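70 kDa protein (Xanthomonas sp., PDB 4B2N) cleaves rubber (polyisoprene) oxidatively as a dioxygenase that carries two covalently bound heme c groups. Local coordinates at residues Pro42-Ser47 with Ala65-Leu70; Ser47-Gly52 with Val416-Thr421; Glu135-Arg140 with Gln168-Leu173. All coordinates share one frame; numbering follows the deposited sequence.

Contact 1 of 3, residues Pro42-Ser47 with Ala65-Leu70; sequences PVDPRS and AYFVDL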
loop_
_atom_site.group_PDB
_atom_site.type_symbol
_atom_site.label_atom_id
_atom_site.label_comp_id
_atom_site.label_asym_id
_atom_site.label_seq_id
_atom_site.Cartn_x
_atom_site.Cartn_y
_atom_site.Cartn_z
ATOM N N PRO A 42 4.620 -24.802 7.790
ATOM C CA PRO A 42 4.462 -24.226 9.138
ATOM C C PRO A 42 3.112 -23.485 9.335
ATOM O O PRO A 42 2.557 -22.925 8.370
ATOM C CB PRO A 42 5.610 -23.219 9.237
ATOM C CG PRO A 42 6.578 -23.669 8.239
ATOM C CD PRO A 42 5.841 -24.338 7.130
ATOM N N VAL A 43 2.625 -23.426 10.584
ATOM C CA VAL A 43 1.412 -22.696 10.936
ATOM C C VAL A 43 1.687 -21.232 10.556
ATOM O O VAL A 43 2.800 -20.729 10.733
ATOM C CB VAL A 43 1.094 -22.831 12.466
ATOM C CG1 VAL A 43 0.133 -21.756 12.919
ATOM C CG2 VAL A 43 0.492 -24.216 12.803
ATOM N N ASP A 44 0.687 -20.553 10.017
ATOM C CA ASP A 44 0.826 -19.105 9.702
ATOM C C ASP A 44 0.391 -18.420 10.976
ATOM O O ASP A 44 -0.754 -18.498 11.314
ATOM C CB ASP A 44 -0.129 -18.762 8.565
ATOM C CG ASP A 44 -0.308 -17.263 8.341
ATOM O OD1 ASP A 44 0.455 -16.466 8.967
ATOM O OD2 ASP A 44 -1.303 -16.891 7.636
ATOM N N PRO A 45 1.314 -17.784 11.720
ATOM C CA PRO A 45 0.875 -17.280 13.005
ATOM C C PRO A 45 -0.266 -16.254 13.013
ATOM O O PRO A 45 -0.971 -16.115 14.048
ATOM C CB PRO A 45 2.148 -16.695 13.619
ATOM C CG PRO A 45 3.251 -17.510 12.946
ATOM C CD PRO A 45 2.756 -17.582 11.513
ATOM N N ARG A 46 -0.398 -15.481 11.917
ATOM C CA ARG A 46 -1.541 -14.593 11.745
ATOM C C ARG A 46 -2.842 -15.343 11.935
ATOM O O ARG A 46 -3.800 -14.750 12.396
ATOM C CB ARG A 46 -1.509 -14.010 10.316
ATOM C CG ARG A 46 -0.211 -13.241 10.109
ATOM C CD ARG A 46 -0.094 -12.704 8.702
ATOM N NE ARG A 46 -0.366 -13.808 7.754
ATOM C CZ ARG A 46 -0.742 -13.641 6.503
ATOM N NH1 ARG A 46 -0.842 -12.413 6.017
ATOM N NH2 ARG A 46 -1.104 -14.710 5.812
ATOM N N SER A 47 -2.888 -16.636 11.608
ATOM C CA SER A 47 -4.149 -17.349 11.586
ATOM C C SER A 47 -4.472 -17.761 13.036
ATOM O O SER A 47 -5.599 -18.156 13.319
ATOM C CB SER A 47 -4.073 -18.593 10.686
ATOM O OG SER A 47 -3.137 -19.503 11.283
ATOM N N ALA A 65 -7.336 -7.093 16.299
ATOM C CA ALA A 65 -7.692 -7.192 14.881
ATOM C C ALA A 65 -7.515 -8.642 14.463
ATOM O O ALA A 65 -6.373 -9.091 14.190
ATOM C CB ALA A 65 -6.813 -6.276 14.046
ATOM N N TYR A 66 -8.645 -9.361 14.418
ATOM C CA TYR A 66 -8.564 -10.776 14.262
ATOM C C TYR A 66 -8.496 -11.160 12.825
ATOM O O TYR A 66 -9.136 -10.523 11.985
ATOM C CB TYR A 66 -9.700 -11.513 14.944
ATOM C CG TYR A 66 -9.747 -11.299 16.442
ATOM C CD1 TYR A 66 -8.637 -11.547 17.247
ATOM C CD2 TYR A 66 -10.893 -10.829 17.059
ATOM C CE1 TYR A 66 -8.681 -11.339 18.644
ATOM C CE2 TYR A 66 -10.929 -10.609 18.453
ATOM C CZ TYR A 66 -9.825 -10.903 19.233
ATOM O OH TYR A 66 -9.826 -10.691 20.616
ATOM N N PHE A 67 -7.751 -12.230 12.578
ATOM C CA PHE A 67 -7.711 -12.911 11.311
ATOM C C PHE A 67 -9.050 -13.573 11.028
ATOM O O PHE A 67 -9.639 -14.130 11.925
ATOM C CB PHE A 67 -6.650 -13.979 11.406
ATOM C CG PHE A 67 -6.292 -14.623 10.112
ATOM C CD1 PHE A 67 -5.384 -13.984 9.194
ATOM C CD2 PHE A 67 -6.858 -15.823 9.772
ATOM C CE1 PHE A 67 -5.021 -14.591 7.993
ATOM C CE2 PHE A 67 -6.449 -16.478 8.600
ATOM C CZ PHE A 67 -5.538 -15.845 7.690
ATOM N N VAL A 68 -9.516 -13.557 9.773
ATOM C CA VAL A 68 -10.713 -14.298 9.403
ATOM C C VAL A 68 -10.342 -15.290 8.318
ATOM O O VAL A 68 -9.807 -14.908 7.259
ATOM C CB VAL A 68 -11.869 -13.397 8.860
ATOM C CG1 VAL A 68 -13.012 -14.298 8.363
ATOM C CG2 VAL A 68 -12.354 -12.514 9.972
ATOM N N ASP A 69 -10.639 -16.545 8.571
ATOM C CA ASP A 69 -10.261 -17.616 7.668
ATOM C C ASP A 69 -11.375 -17.750 6.643
ATOM O O ASP A 69 -12.470 -18.171 6.970
ATOM C CB ASP A 69 -9.994 -18.905 8.470
ATOM C CG ASP A 69 -9.600 -20.076 7.575
ATOM O OD1 ASP A 69 -9.669 -19.964 6.322
ATOM O OD2 ASP A 69 -9.274 -21.135 8.122
ATOM N N LEU A 70 -11.126 -17.326 5.394
ATOM C CA LEU A 70 -12.143 -17.454 4.348
ATOM C C LEU A 70 -12.163 -18.826 3.671
ATOM O O LEU A 70 -13.159 -19.205 2.997
ATOM C CB LEU A 70 -11.901 -16.401 3.201
ATOM C CG LEU A 70 -11.906 -14.999 3.834
ATOM C CD1 LEU A 70 -11.362 -13.968 2.835
ATOM C CD2 LEU A 70 -13.304 -14.639 4.409
#
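Phe-67 lays its ring against Ser-47 and the backbone of Arg-46. Ser-47 CA stands over one face of the ring, 3.9 Å from the centroid of the Phe-67 ring and 23° off the ring normal. This is a CH-pi contact, offset toward the rim. Ser-47 CB follows it and meets Phe-67 CE2 at 3.8 Å. Arg-46 O packs 3.1 Å from Phe-67 CB and stands oblique to the ring. CG of Phe-67 is anti to the backbone N (chi1 -169°), which carries the ring across to the 42-47 segment. There Phe-67 CE1 also lies over one face of the Arg-46 guanidinium.

The segment beneath the ring is folded by an Asx turn that leads into a short 3-10 segment. Asp-44 OD1 accepts from Arg-46 N, which comes from above the carboxylate plane. The same oxygen takes Arg-46 NE on its syn lone pair, at 3.0 Å and nearly straight (164°). Arg-46 NH2 makes a salt bridge to Asp-44 OD2 at 2.9 Å, from above the carboxylate plane. With NE and NH2 the guanidinium grips the carboxylate side-on, which limits how far the carboxylate can turn. Asp-44 O is gripped twice by Ser-47, by N at 2.8 Å and by OG at 2.6 Å. The hydroxyl bond lies in the carbonyl plane. These bonds fix the part of Ser-47 that faces the ring.

Further out, Arg-46 NH1 makes weak hydrogen bonds to the carbonyls of Arg-294 and Lys-297, both binding residues of heme c #1.

Contact 2 of 3, residues Ser47-Gly52 with Val416-Thr421; sequences SLVKQG and VAAVVT. With HEC (heme c), chain D.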
loop_
_atom_site.group_PDB
_atom_site.type_symbol
_atom_site.label_atom_id
_atom_site.label_comp_id
_atom_site.label_asym_id
_atom_site.label_seq_id
_atom_site.Cartn_x
_atom_site.Cartn_y
_atom_site.Cartn_z
ATOM N N SER A 47 -2.888 -16.636 11.608
ATOM C CA SER A 47 -4.149 -17.349 11.586
ATOM C C SER A 47 -4.472 -17.761 13.036
ATOM O O SER A 47 -5.599 -18.156 13.319
ATOM C CB SER A 47 -4.073 -18.593 10.686
ATOM O OG SER A 47 -3.137 -19.503 11.283
ATOM N N LEU A 48 -3.514 -17.583 13.947
ATOM C CA LEU A 48 -3.765 -17.902 15.360
ATOM C C LEU A 48 -4.508 -16.771 16.053
ATOM O O LEU A 48 -4.969 -16.919 17.214
ATOM C CB LEU A 48 -2.448 -18.212 16.096
ATOM C CG LEU A 48 -1.687 -19.422 15.515
ATOM C CD1 LEU A 48 -0.345 -19.442 16.193
ATOM C CD2 LEU A 48 -2.351 -20.787 15.684
ATOM N N VAL A 49 -4.596 -15.615 15.399
ATOM C CA VAL A 49 -5.141 -14.414 16.080
ATOM C C VAL A 49 -6.656 -14.357 15.896
ATOM O O VAL A 49 -7.185 -13.682 15.019
ATOM C CB VAL A 49 -4.430 -13.128 15.638
ATOM C CG1 VAL A 49 -4.944 -11.925 16.390
ATOM C CG2 VAL A 49 -2.898 -13.303 15.789
ATOM N N LYS A 50 -7.346 -15.016 16.815
ATOM C CA LYS A 50 -8.765 -15.262 16.717
ATOM C C LYS A 50 -9.287 -14.973 18.151
ATOM O O LYS A 50 -8.516 -15.069 19.138
ATOM C CB LYS A 50 -8.878 -16.760 16.493
ATOM C CG LYS A 50 -9.604 -17.161 15.256
ATOM C CD LYS A 50 -8.909 -16.652 14.028
ATOM C CE LYS A 50 -9.825 -16.908 12.828
ATOM N NZ LYS A 50 -10.337 -18.316 12.888
ATOM N N GLN A 51 -10.589 -14.745 18.273
ATOM C CA GLN A 51 -11.220 -14.705 19.612
ATOM C C GLN A 51 -10.676 -15.800 20.554
ATOM O O GLN A 51 -10.562 -16.960 20.215
ATOM C CB GLN A 51 -12.747 -14.750 19.514
ATOM C CG GLN A 51 -13.477 -14.244 20.779
ATOM C CD GLN A 51 -13.500 -12.699 20.895
ATOM O OE1 GLN A 51 -12.975 -12.117 21.859
ATOM N NE2 GLN A 51 -14.100 -12.030 19.893
ATOM N N GLY A 52 -10.282 -15.393 21.754
ATOM C CA GLY A 52 -9.659 -16.316 22.683
ATOM C C GLY A 52 -8.152 -16.159 22.784
ATOM O O GLY A 52 -7.534 -16.603 23.796
ATOM N N VAL A 416 3.763 -10.427 15.394
ATOM C CA VAL A 416 2.412 -10.207 14.779
ATOM C C VAL A 416 1.889 -8.794 15.081
ATOM O O VAL A 416 1.943 -8.340 16.228
ATOM C CB VAL A 416 1.355 -11.278 15.189
ATOM C CG1 VAL A 416 -0.046 -10.910 14.703
ATOM C CG2 VAL A 416 1.740 -12.640 14.634
ATOM N N ALA A 417 1.452 -8.100 14.023
ATOM C CA ALA A 417 0.773 -6.823 14.191
ATOM C C ALA A 417 -0.747 -7.087 14.044
ATOM O O ALA A 417 -1.255 -7.308 12.922
ATOM C CB ALA A 417 1.283 -5.809 13.145
ATOM N N ALA A 418 -1.494 -7.104 15.152
ATOM C CA ALA A 418 -2.938 -7.238 15.081
ATOM C C ALA A 418 -3.663 -6.275 16.000
ATOM O O ALA A 418 -4.634 -6.675 16.678
ATOM C CB ALA A 418 -3.353 -8.675 15.389
ATOM N N VAL A 419 -3.213 -5.024 16.050
ATOM C CA VAL A 419 -3.910 -4.034 16.815
ATOM C C VAL A 419 -4.249 -2.872 15.907
ATOM O O VAL A 419 -3.350 -2.279 15.369
ATOM C CB VAL A 419 -3.004 -3.530 17.973
ATOM C CG1 VAL A 419 -3.626 -2.351 18.735
ATOM C CG2 VAL A 419 -2.661 -4.672 18.947
ATOM N N VAL A 420 -5.545 -2.555 15.763
ATOM C CA VAL A 420 -6.009 -1.283 15.171
ATOM C C VAL A 420 -6.184 -0.324 16.364
ATOM O O VAL A 420 -6.988 -0.574 17.282
ATOM C CB VAL A 420 -7.307 -1.494 14.358
ATOM C CG1 VAL A 420 -7.920 -0.176 13.847
ATOM C CG2 VAL A 420 -6.996 -2.404 13.168
ATOM N N THR A 421 -5.376 0.730 16.405
ATOM C CA THR A 421 -5.403 1.650 17.564
ATOM C C THR A 421 -6.558 2.634 17.281
ATOM O O THR A 421 -6.597 3.268 16.212
ATOM C CB THR A 421 -4.059 2.383 17.700
ATOM O OG1 THR A 421 -2.990 1.447 17.887
ATOM C CG2 THR A 421 -4.085 3.436 18.811
HETATM FE FE HEC D . 3.706 3.445 16.925
HETATM C CHA HEC D . 3.112 4.197 13.605
HETATM C CHB HEC D . 7.208 3.158 16.318
HETATM C CHC HEC D . 4.380 3.206 20.266
HETATM C CHD HEC D . 0.417 2.639 17.356
HETATM N NA HEC D . 4.881 3.526 15.280
HETATM C C1A HEC D . 4.486 4.007 14.007
HETATM C C2A HEC D . 5.629 4.142 13.107
HETATM C C3A HEC D . 6.828 3.825 13.904
HETATM C C4A HEC D . 6.336 3.529 15.233
HETATM C CMA HEC D . 8.251 3.806 13.390
HETATM C CAA HEC D . 5.610 4.430 11.608
HETATM C CBA HEC D . 5.331 2.998 11.021
HETATM C CGA HEC D . 5.028 3.078 9.517
HETATM O O1A HEC D . 4.903 4.229 9.024
HETATM O O2A HEC D . 4.944 2.056 8.742
HETATM N NB HEC D . 5.526 3.233 18.068
HETATM C C1B HEC D . 6.807 3.124 17.718
HETATM C C2B HEC D . 7.770 2.980 18.814
HETATM C C3B HEC D . 6.901 3.019 20.005
HETATM C C4B HEC D . 5.574 3.170 19.431
HETATM C CMB HEC D . 9.268 2.824 18.690
HETATM C CAB HEC D . 7.290 2.966 21.467
HETATM C CBB HEC D . 8.008 4.084 21.902
HETATM N NC HEC D . 2.670 2.881 18.467
HETATM C C1C HEC D . 3.028 2.984 19.841
HETATM C C2C HEC D . 1.931 2.795 20.782
HETATM C C3C HEC D . 0.781 2.619 19.931
HETATM C C4C HEC D . 1.251 2.772 18.525
HETATM C CMC HEC D . 1.983 2.784 22.302
HETATM C CAC HEC D . -0.615 2.403 20.434
HETATM C CBC HEC D . -1.246 3.187 21.329
HETATM N ND HEC D . 2.130 3.344 15.727
HETATM C C1D HEC D . 0.862 3.085 16.026
HETATM C C2D HEC D . -0.130 3.187 14.964
HETATM C C3D HEC D . 0.654 3.664 13.849
HETATM C C4D HEC D . 1.994 3.750 14.423
HETATM C CMD HEC D . -1.610 2.903 15.019
HETATM C CAD HEC D . 0.166 3.962 12.450
HETATM C CBD HEC D . -0.070 5.480 12.432
HETATM C CGD HEC D . -0.527 5.980 11.082
HETATM O O1D HEC D . -1.557 6.652 10.949
HETATM O O2D HEC D . 0.169 5.638 10.149
#
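This is a small, buried, purely apolar contact between the N-terminal loop that holds 47-52 and the loop leading into strand 420-422. The chain closes on itself here over more than 360 residues. The nearest backbones are those of Val-49 and Ala-418, with their CA atoms 7.6 Å apart, so side chains bridge the gap.

Val-49 does all the reaching from its segment. It is the centre of an inverse gamma turn, and its side chain points at the other segment. Its two methyls go to different partners. CG1, anti to the backbone N (chi1 -177°), meets Ala-418 CB at 3.8 Å. CG2 of Val-49 meets Val-416 CG1 at 3.9 Å, and these two valines approach tip to tip. Val-416 and Ala-418 both turn their side chains toward the 47-52 segment, so one valine touches two residues that stand two apart in sequence. All three residues are buried.

Asn-64 steadies the 416-421 side, through a backbone bond with Ala-418 and a bond from Val-420 N to its side-chain oxygen OD1.

At the far end of the segment, Thr-421 touches heme c #2. Its OG1 lies 3.5 Å from the heme methyl CMD, and CG2 of Thr-421 lies 3.8 Å from heme CBC. Both branches of the threonine thus pack at the porphyrin periphery, well away from the valine contact. Thr-428, Phe-516 and His-517 make hydrogen bonds to the same heme. Strand 420-422 pairs antiparallel with strand 500-502, and this two-stranded sheet brings Thr-421 into the wall of a covalent c-type heme pocket.

Contact 3 of 3, residues Glu135-Arg140 with Gln168-Leu173; sequences EQVSKR and QLPLGL
Helix 133-141 passes beside a type II beta turn from Pro-170 to Leu-173, closest at Ser-138 and Pro-170, where the CA atoms are 6.1 Å apart. The turn is closed by Leu-173 N bonding to Pro-170 O at 3.1 Å. Gly-172 takes its third position with a positive phi (111°), as is usual for this turn type. The turn follows strand 167-168 and ends on the first residue of strand 173-174. The contact is buried helix-on-turn packing.

Val-137 and Pro-170 carry the apolar part. Val-137 CG1 meets Pro-170 CG at 3.6 Å, and the two side chains cross at about a right angle. The methyl is anti to the backbone N (chi1 175°), and from there it also touches the last residue of the turn, Leu-173. Leu-173 CD1 lies 4.0 Å from this same Val-137 CG1. One methyl of the helix is thus placed against both the first and the last residue of the turn.

Tyr-117 of helix 114-118 packs on Val-137, Pro-170 and Leu-173, so a third element joins the cluster. Helix 218-226 is reached from both segments, by Leu-173 touching Leu-221 and by a salt bridge from Arg-140 to Asp-224. The turn itself is held from outside by backbone bonds of Leu-171 with Tyr-144 and of Gly-172 with Ser-190, the residue just before the heme-binding Cys-191.

Next along the helix, Ser-138 supplies a polar atom to the packing. Its OG rests against the proline ring in van der Waals contact, 3.5 Å from Pro-170 CB and 3.6 Å from Pro-170 CG.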
loop_
_atom_site.group_PDB
_atom_site.type_symbol
_atom_site.label_atom_id
_atom_site.label_comp_id
_atom_site.label_asym_id
_atom_site.label_seq_id
_atom_site.Cartn_x
_atom_site.Cartn_y
_atom_site.Cartn_z
ATOM N N GLU A 135 17.014 6.910 -17.696
ATOM C CA GLU A 135 17.185 7.463 -16.366
ATOM C C GLU A 135 16.210 8.590 -16.031
ATOM O O GLU A 135 15.745 8.691 -14.902
ATOM C CB GLU A 135 18.617 7.959 -16.180
ATOM C CG GLU A 135 18.836 8.622 -14.811
ATOM C CD GLU A 135 20.322 8.921 -14.556
ATOM O OE1 GLU A 135 20.922 9.781 -15.229
ATOM O OE2 GLU A 135 20.909 8.226 -13.733
ATOM N N GLN A 136 15.983 9.515 -16.971
ATOM C CA GLN A 136 15.021 10.581 -16.752
ATOM C C GLN A 136 13.604 10.075 -16.456
ATOM O O GLN A 136 12.880 10.692 -15.656
ATOM C CB GLN A 136 14.998 11.560 -17.966
ATOM C CG GLN A 136 16.299 12.390 -17.972
ATOM C CD GLN A 136 16.167 13.647 -18.820
ATOM O OE1 GLN A 136 16.933 13.879 -19.785
ATOM N NE2 GLN A 136 15.238 14.483 -18.430
ATOM N N VAL A 137 13.232 8.945 -17.088
ATOM C CA VAL A 137 11.939 8.364 -16.753
ATOM C C VAL A 137 11.859 8.064 -15.261
ATOM O O VAL A 137 10.869 8.436 -14.632
ATOM C CB VAL A 137 11.583 7.119 -17.558
ATOM C CG1 VAL A 137 10.271 6.478 -17.065
ATOM C CG2 VAL A 137 11.506 7.490 -19.026
ATOM N N SER A 138 12.867 7.382 -14.737
ATOM C CA SER A 138 12.958 7.006 -13.297
ATOM C C SER A 138 12.922 8.240 -12.460
ATOM O O SER A 138 12.207 8.290 -11.471
ATOM C CB SER A 138 14.277 6.250 -13.021
ATOM O OG SER A 138 14.007 4.845 -13.263
ATOM N N LYS A 139 13.737 9.221 -12.826
ATOM C CA LYS A 139 13.809 10.440 -12.018
ATOM C C LYS A 139 12.459 11.179 -11.961
ATOM O O LYS A 139 11.971 11.502 -10.892
ATOM C CB LYS A 139 14.873 11.391 -12.574
ATOM C CG LYS A 139 16.302 11.051 -12.179
ATOM C CD LYS A 139 17.225 11.887 -13.083
ATOM C CE LYS A 139 18.647 11.709 -12.734
ATOM N NZ LYS A 139 19.317 12.808 -13.495
ATOM N N ARG A 140 11.853 11.400 -13.143
ATOM C CA ARG A 140 10.622 12.191 -13.250
ATOM C C ARG A 140 9.491 11.530 -12.483
ATOM O O ARG A 140 8.720 12.183 -11.761
ATOM C CB ARG A 140 10.192 12.309 -14.727
ATOM C CG ARG A 140 8.972 13.237 -14.911
ATOM C CD ARG A 140 8.770 13.375 -16.396
ATOM N NE ARG A 140 7.560 14.106 -16.711
ATOM C CZ ARG A 140 7.529 15.427 -16.887
ATOM N NH1 ARG A 140 8.670 16.125 -16.732
ATOM N NH2 ARG A 140 6.382 16.036 -17.204
ATOM N N GLN A 168 13.856 -1.170 -22.241
ATOM C CA GLN A 168 13.736 -1.513 -20.849
ATOM C C GLN A 168 12.936 -0.416 -20.159
ATOM O O GLN A 168 13.232 0.797 -20.326
ATOM C CB GLN A 168 15.169 -1.631 -20.204
ATOM C CG GLN A 168 15.219 -1.711 -18.657
ATOM C CD GLN A 168 14.973 -3.141 -18.178
ATOM O OE1 GLN A 168 14.626 -4.050 -18.995
ATOM N NE2 GLN A 168 14.985 -3.325 -16.841
ATOM N N LEU A 169 12.053 -0.848 -19.250
ATOM C CA LEU A 169 11.268 0.036 -18.456
ATOM C C LEU A 169 11.769 0.059 -17.030
ATOM O O LEU A 169 12.291 -0.950 -16.561
ATOM C CB LEU A 169 9.780 -0.445 -18.378
ATOM C CG LEU A 169 9.062 -0.591 -19.733
ATOM C CD1 LEU A 169 7.882 -1.559 -19.570
ATOM C CD2 LEU A 169 8.667 0.814 -20.205
ATOM N N PRO A 170 11.596 1.199 -16.324
ATOM C CA PRO A 170 11.934 1.186 -14.888
ATOM C C PRO A 170 11.024 0.303 -14.080
ATOM O O PRO A 170 9.876 0.007 -14.507
ATOM C CB PRO A 170 11.616 2.625 -14.431
ATOM C CG PRO A 170 11.687 3.452 -15.632
ATOM C CD PRO A 170 11.176 2.543 -16.765
ATOM N N LEU A 171 11.454 -0.080 -12.869
ATOM C CA LEU A 171 10.623 -0.796 -11.948
ATOM C C LEU A 171 9.410 0.044 -11.720
ATOM O O LEU A 171 9.541 1.241 -11.458
ATOM C CB LEU A 171 11.352 -0.895 -10.621
ATOM C CG LEU A 171 10.624 -1.607 -9.501
ATOM C CD1 LEU A 171 10.243 -3.065 -9.808
ATOM C CD2 LEU A 171 11.501 -1.415 -8.238
ATOM N N GLY A 172 8.224 -0.514 -11.797
ATOM C CA GLY A 172 7.070 0.411 -11.593
ATOM C C GLY A 172 6.250 0.672 -12.822
ATOM O O GLY A 172 5.091 1.085 -12.729
ATOM N N LEU A 173 6.858 0.475 -13.975
ATOM C CA LEU A 173 6.073 0.481 -15.226
ATOM C C LEU A 173 6.206 -0.929 -15.752
ATOM O O LEU A 173 7.191 -1.656 -15.436
ATOM C CB LEU A 173 6.610 1.425 -16.321
ATOM C CG LEU A 173 6.554 2.935 -15.969
ATOM C CD1 LEU A 173 7.210 3.846 -17.011
ATOM C CD2 LEU A 173 5.129 3.427 -15.625
#

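Contacts 1 and 2 adjoin, with centres 8 Å apart, and share Ser-47. Segment 65-70 bonds to both segments of contact 2: Phe-67 N is 2.9 Å from Val-49 O, and Ala-65 N is 2.8 Å from Ala-418 O, both probable hydrogen bonds. Contact 3 lies on the opposite side of the chain's centre, its centre 37 Å from that of contact 1 and 39 Å from that of contact 2. Only contact 2 touches a heme, through Thr-421. A heme lies about 8 Å from the Arg-46 side chain and about 10 Å from that of Leu-173. Both are probably heme c #1, since Arg-46 neighbours its binding residues Arg-294 and Lys-297, and Leu-173 lies near Cys-194.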